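Long-range contact in putative glycoside hydrolase (Bacteroides thetaiotaomicron VPI-5482, PDB 3HBZ), which is a putative glycoside hydrolase that binds calcium and may play a role in carbohydrate metabolism: residues Thr29-Gly40 against Lys85-Glu95. Sequence-based numbering, arbitrary orientation.
Sequences TNNSINIFVGPG and KKYTVSVIDTE. With CAC (cacodylate ion), chain G.
Six backbone hydrogen bonds, running from Thr88 N to Asn31 O at one end to Val37 N to Ile92 O at the other, zip strands 32-36 and 85-92 together in parallel. The odd-numbered residues of 29-40, Asn31 to Val37, make these bonds; Ile33 and Ile35 each donate N-H to the carbonyl of one residue of 85-95 and accept at O from the N-H of the residue two further on. On one face, Ile35 CD1 reaches Val89 CG1 (3.7 Å) and Ile33 lies alongside Val89; farther along the chain, Val37 CG2 touches both Val91 CG1 and Asp93 CB. On the other, Ile92 keeps CG1 beside its backbone N (chi1 -53°), which brings that carbon over the Phe36 ring, off-centre, 4.3 Å from the centroid; its CD1 touches Asn34 ND2.

Polar groups close the N-terminal end. Lys85, bent at chi3 (-51°), gives NZ to a lone pair of Asn30 O (2.8 Å); Asp11 and Tyr87 OH also bind this ammonium. Asn31 ND2 donates almost straight to Lys86 O (3.1 Å), which lies in its amide plane. A cacodylate ion, probably from the crystallisation liquor, accepts at O1 from Thr29 OG1 and Asn31 N.

Tyr87 OH receives Ile12 N, while Lys121 forms a salt bridge with Asp93. The apolar face meets strand 12-16, with Ile33 on Ile12 and Ile35 on Cys15. Within the mixed N-terminal sheet, the pair is flanked by antiparallel strands 27-28, beside 32-36, and 72-77, beside 84-92.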
loop_
_atom_site.group_PDB
_atom_site.type_symbol
_atom_site.label_atom_id
_atom_site.label_comp_id
_atom_site.label_asym_id
_atom_site.label_seq_id
_atom_site.Cartn_x
_atom_site.Cartn_y
_atom_site.Cartn_z
ATOM N N THR A 29 -5.090 7.302 -7.054
ATOM C CA THR A 29 -3.906 7.051 -7.861
ATOM C C THR A 29 -4.067 7.848 -9.164
ATOM O O THR A 29 -4.956 8.685 -9.259
ATOM C CB THR A 29 -3.712 5.541 -8.151
ATOM O OG1 THR A 29 -4.760 5.079 -9.010
ATOM C CG2 THR A 29 -3.656 4.728 -6.837
ATOM N N ASN A 30 -3.231 7.570 -10.156
ATOM C CA ASN A 30 -3.325 8.247 -11.426
ATOM C C ASN A 30 -4.689 8.083 -12.134
ATOM O O ASN A 30 -5.137 9.017 -12.781
ATOM C CB ASN A 30 -2.212 7.798 -12.377
ATOM C CG ASN A 30 -2.027 8.774 -13.544
ATOM O OD1 ASN A 30 -1.670 9.912 -13.328
ATOM N ND2 ASN A 30 -2.305 8.338 -14.774
ATOM N N ASN A 31 -5.311 6.895 -12.029
ATOM C CA ASN A 31 -6.523 6.563 -12.779
ATOM C C ASN A 31 -7.591 5.819 -11.943
ATOM O O ASN A 31 -8.485 5.196 -12.510
ATOM C CB ASN A 31 -6.186 5.708 -14.038
ATOM C CG ASN A 31 -5.278 6.439 -15.053
ATOM O OD1 ASN A 31 -4.040 6.395 -14.937
ATOM N ND2 ASN A 31 -5.895 7.046 -16.107
ATOM N N SER A 32 -7.478 5.854 -10.620
ATOM C CA SER A 32 -8.411 5.150 -9.760
ATOM C C SER A 32 -8.606 5.876 -8.459
ATOM O O SER A 32 -7.706 6.607 -7.960
ATOM C CB SER A 32 -7.970 3.701 -9.491
ATOM O OG SER A 32 -6.856 3.639 -8.607
ATOM N N ILE A 33 -9.810 5.706 -7.940
ATOM C CA ILE A 33 -10.175 6.135 -6.586
ATOM C C ILE A 33 -10.831 4.963 -5.843
ATOM O O ILE A 33 -11.683 4.300 -6.406
ATOM C CB ILE A 33 -11.139 7.282 -6.613
ATOM C CG1 ILE A 33 -10.592 8.406 -7.515
ATOM C CG2 ILE A 33 -11.399 7.797 -5.142
ATOM C CD1 ILE A 33 -11.319 9.711 -7.468
ATOM N N ASN A 34 -10.385 4.695 -4.606
ATOM C CA ASN A 34 -11.024 3.734 -3.702
ATOM C C ASN A 34 -11.584 4.530 -2.528
ATOM O O ASN A 34 -10.848 5.235 -1.828
ATOM C CB ASN A 34 -10.046 2.644 -3.200
ATOM C CG ASN A 34 -9.804 1.507 -4.241
ATOM O OD1 ASN A 34 -9.258 1.738 -5.295
ATOM N ND2 ASN A 34 -10.248 0.309 -3.933
ATOM N N ILE A 35 -12.889 4.433 -2.352
ATOM C CA ILE A 35 -13.642 5.124 -1.316
ATOM C C ILE A 35 -14.044 4.056 -0.286
ATOM O O ILE A 35 -14.506 2.996 -0.657
ATOM C CB ILE A 35 -14.931 5.718 -1.920
ATOM C CG1 ILE A 35 -14.562 6.766 -2.998
ATOM C CG2 ILE A 35 -15.819 6.348 -0.823
ATOM C CD1 ILE A 35 -15.723 7.290 -3.858
ATOM N N PHE A 36 -13.841 4.322 0.996
ATOM C CA PHE A 36 -14.144 3.343 2.047
ATOM C C PHE A 36 -15.308 3.793 2.946
ATOM O O PHE A 36 -15.268 4.881 3.542
ATOM C CB PHE A 36 -12.903 3.085 2.933
ATOM C CG PHE A 36 -11.715 2.513 2.179
ATOM C CD1 PHE A 36 -10.896 3.347 1.433
ATOM C CD2 PHE A 36 -11.429 1.167 2.220
ATOM C CE1 PHE A 36 -9.811 2.850 0.774
ATOM C CE2 PHE A 36 -10.315 0.655 1.544
ATOM C CZ PHE A 36 -9.541 1.493 0.799
ATOM N N VAL A 37 -16.322 2.932 3.071
ATOM C CA VAL A 37 -17.469 3.210 3.928
ATOM C C VAL A 37 -17.690 2.047 4.900
ATOM O O VAL A 37 -17.171 0.950 4.703
ATOM C CB VAL A 37 -18.731 3.475 3.072
ATOM C CG1 VAL A 37 -18.449 4.587 2.107
ATOM C CG2 VAL A 37 -19.178 2.208 2.321
ATOM N N GLY A 38 -18.444 2.288 5.962
ATOM C CA GLY A 38 -18.705 1.250 6.951
ATOM C C GLY A 38 -19.544 0.109 6.391
ATOM O O GLY A 38 -20.473 0.334 5.606
ATOM N N PRO A 39 -19.220 -1.131 6.782
ATOM C CA PRO A 39 -20.070 -2.279 6.448
ATOM C C PRO A 39 -21.506 -1.999 6.824
ATOM O O PRO A 39 -21.759 -1.505 7.924
ATOM C CB PRO A 39 -19.492 -3.391 7.323
ATOM C CG PRO A 39 -18.030 -3.009 7.421
ATOM C CD PRO A 39 -18.027 -1.535 7.552
ATOM N N GLY A 40 -22.424 -2.268 5.905
ATOM C CA GLY A 40 -23.831 -1.908 6.083
ATOM C C GLY A 40 -24.271 -0.611 5.400
ATOM O O GLY A 40 -25.468 -0.348 5.322
ATOM N N LYS A 85 -8.834 11.859 -19.209
ATOM C CA LYS A 85 -8.340 10.751 -18.424
ATOM C C LYS A 85 -9.537 10.031 -17.860
ATOM O O LYS A 85 -10.423 10.669 -17.323
ATOM C CB LYS A 85 -7.454 11.245 -17.254
ATOM C CG LYS A 85 -6.343 10.280 -16.929
ATOM C CD LYS A 85 -5.825 10.318 -15.470
ATOM C CE LYS A 85 -5.454 11.679 -14.970
ATOM N NZ LYS A 85 -4.499 11.562 -13.801
ATOM N N LYS A 86 -9.508 8.711 -17.891
ATOM C CA LYS A 86 -10.555 7.915 -17.296
ATOM C C LYS A 86 -10.127 7.469 -15.919
ATOM O O LYS A 86 -9.015 6.988 -15.737
ATOM C CB LYS A 86 -10.828 6.676 -18.179
ATOM C CG LYS A 86 -12.263 6.248 -18.243
ATOM C CD LYS A 86 -12.589 5.509 -19.602
ATOM C CE LYS A 86 -11.786 4.210 -19.786
ATOM N NZ LYS A 86 -12.075 3.456 -21.080
ATOM N N TYR A 87 -11.021 7.622 -14.955
ATOM C CA TYR A 87 -10.825 7.095 -13.625
ATOM C C TYR A 87 -11.850 6.015 -13.372
ATOM O O TYR A 87 -13.006 6.183 -13.767
ATOM C CB TYR A 87 -11.042 8.191 -12.601
ATOM C CG TYR A 87 -9.924 9.188 -12.424
ATOM C CD1 TYR A 87 -9.820 10.298 -13.238
ATOM C CD2 TYR A 87 -9.033 9.078 -11.360
ATOM C CE1 TYR A 87 -8.820 11.230 -13.043
ATOM C CE2 TYR A 87 -8.039 10.017 -11.147
ATOM C CZ TYR A 87 -7.961 11.106 -11.968
ATOM O OH TYR A 87 -6.961 12.021 -11.793
ATOM N N THR A 88 -11.417 4.935 -12.719
ATOM C CA THR A 88 -12.263 3.917 -12.144
ATOM C C THR A 88 -12.458 4.193 -10.661
ATOM O O THR A 88 -11.518 4.190 -9.877
ATOM C CB THR A 88 -11.644 2.519 -12.311
ATOM O OG1 THR A 88 -11.455 2.254 -13.707
ATOM C CG2 THR A 88 -12.532 1.405 -11.703
ATOM N N VAL A 89 -13.709 4.383 -10.263
ATOM C CA VAL A 89 -14.030 4.733 -8.900
ATOM C C VAL A 89 -14.799 3.582 -8.272
ATOM O O VAL A 89 -15.850 3.172 -8.785
ATOM C CB VAL A 89 -14.845 6.013 -8.843
ATOM C CG1 VAL A 89 -15.275 6.361 -7.360
ATOM C CG2 VAL A 89 -14.028 7.188 -9.488
ATOM N N SER A 90 -14.230 3.064 -7.186
ATOM C CA SER A 90 -14.716 1.901 -6.494
ATOM C C SER A 90 -15.040 2.281 -5.055
ATOM O O SER A 90 -14.379 3.168 -4.453
ATOM C CB SER A 90 -13.635 0.810 -6.489
ATOM O OG SER A 90 -13.299 0.369 -7.784
ATOM N N VAL A 91 -16.051 1.614 -4.516
ATOM C CA VAL A 91 -16.431 1.754 -3.106
ATOM C C VAL A 91 -16.221 0.417 -2.399
ATOM O O VAL A 91 -16.690 -0.606 -2.868
ATOM C CB VAL A 91 -17.909 2.211 -2.944
ATOM C CG1 VAL A 91 -18.323 2.191 -1.454
ATOM C CG2 VAL A 91 -18.064 3.641 -3.503
ATOM N N ILE A 92 -15.491 0.457 -1.294
ATOM C CA ILE A 92 -15.224 -0.706 -0.455
ATOM C C ILE A 92 -16.131 -0.573 0.758
ATOM O O ILE A 92 -15.998 0.379 1.528
ATOM C CB ILE A 92 -13.754 -0.725 0.038
ATOM C CG1 ILE A 92 -12.748 -0.595 -1.124
ATOM C CG2 ILE A 92 -13.494 -1.962 0.838
ATOM C CD1 ILE A 92 -12.825 -1.720 -2.057
ATOM N N ASP A 93 -17.075 -1.486 0.900
ATOM C CA ASP A 93 -18.030 -1.446 2.014
ATOM C C ASP A 93 -17.934 -2.683 2.909
ATOM O O ASP A 93 -18.898 -3.027 3.578
ATOM C CB ASP A 93 -19.481 -1.326 1.487
ATOM C CG ASP A 93 -19.913 -2.548 0.687
ATOM O OD1 ASP A 93 -19.026 -3.206 0.095
ATOM O OD2 ASP A 93 -21.121 -2.853 0.650
ATOM N N THR A 94 -16.783 -3.336 2.907
ATOM C CA THR A 94 -16.588 -4.577 3.625
ATOM C C THR A 94 -15.464 -4.389 4.645
ATOM O O THR A 94 -14.752 -3.407 4.622
ATOM C CB THR A 94 -16.203 -5.727 2.658
ATOM O OG1 THR A 94 -15.159 -5.280 1.798
ATOM C CG2 THR A 94 -17.405 -6.135 1.830
ATOM N N GLU A 95 -15.346 -5.329 5.563
ATOM C CA GLU A 95 -14.299 -5.273 6.558
ATOM C C GLU A 95 -12.973 -5.733 5.934
ATOM O O GLU A 95 -12.968 -6.393 4.914
ATOM C CB GLU A 95 -14.720 -6.062 7.802
ATOM C CG GLU A 95 -14.892 -7.554 7.648
ATOM C CD GLU A 95 -15.547 -8.227 8.887
ATOM O OE1 GLU A 95 -16.165 -7.522 9.730
ATOM O OE2 GLU A 95 -15.452 -9.470 8.994
HETATM AS AS CAC G . -2.580 3.852 -11.959
HETATM O O1 CAC G . -4.150 4.384 -11.440
HETATM O O2 CAC G . -1.506 4.864 -10.997
HETATM C C1 CAC G . -2.349 2.044 -11.248
HETATM C C2 CAC G . -2.189 4.032 -13.894
HETATM O O HOH W 1 -5.070 11.477 -10.151
HETATM O O HOH W 2 -2.180 12.257 -15.036
HETATM O O HOH W 3 -8.460 2.083 -13.658
HETATM O O HOH W 4 -14.746 -0.512 4.294
HETATM O O HOH W 5 -22.701 -2.013 2.945
#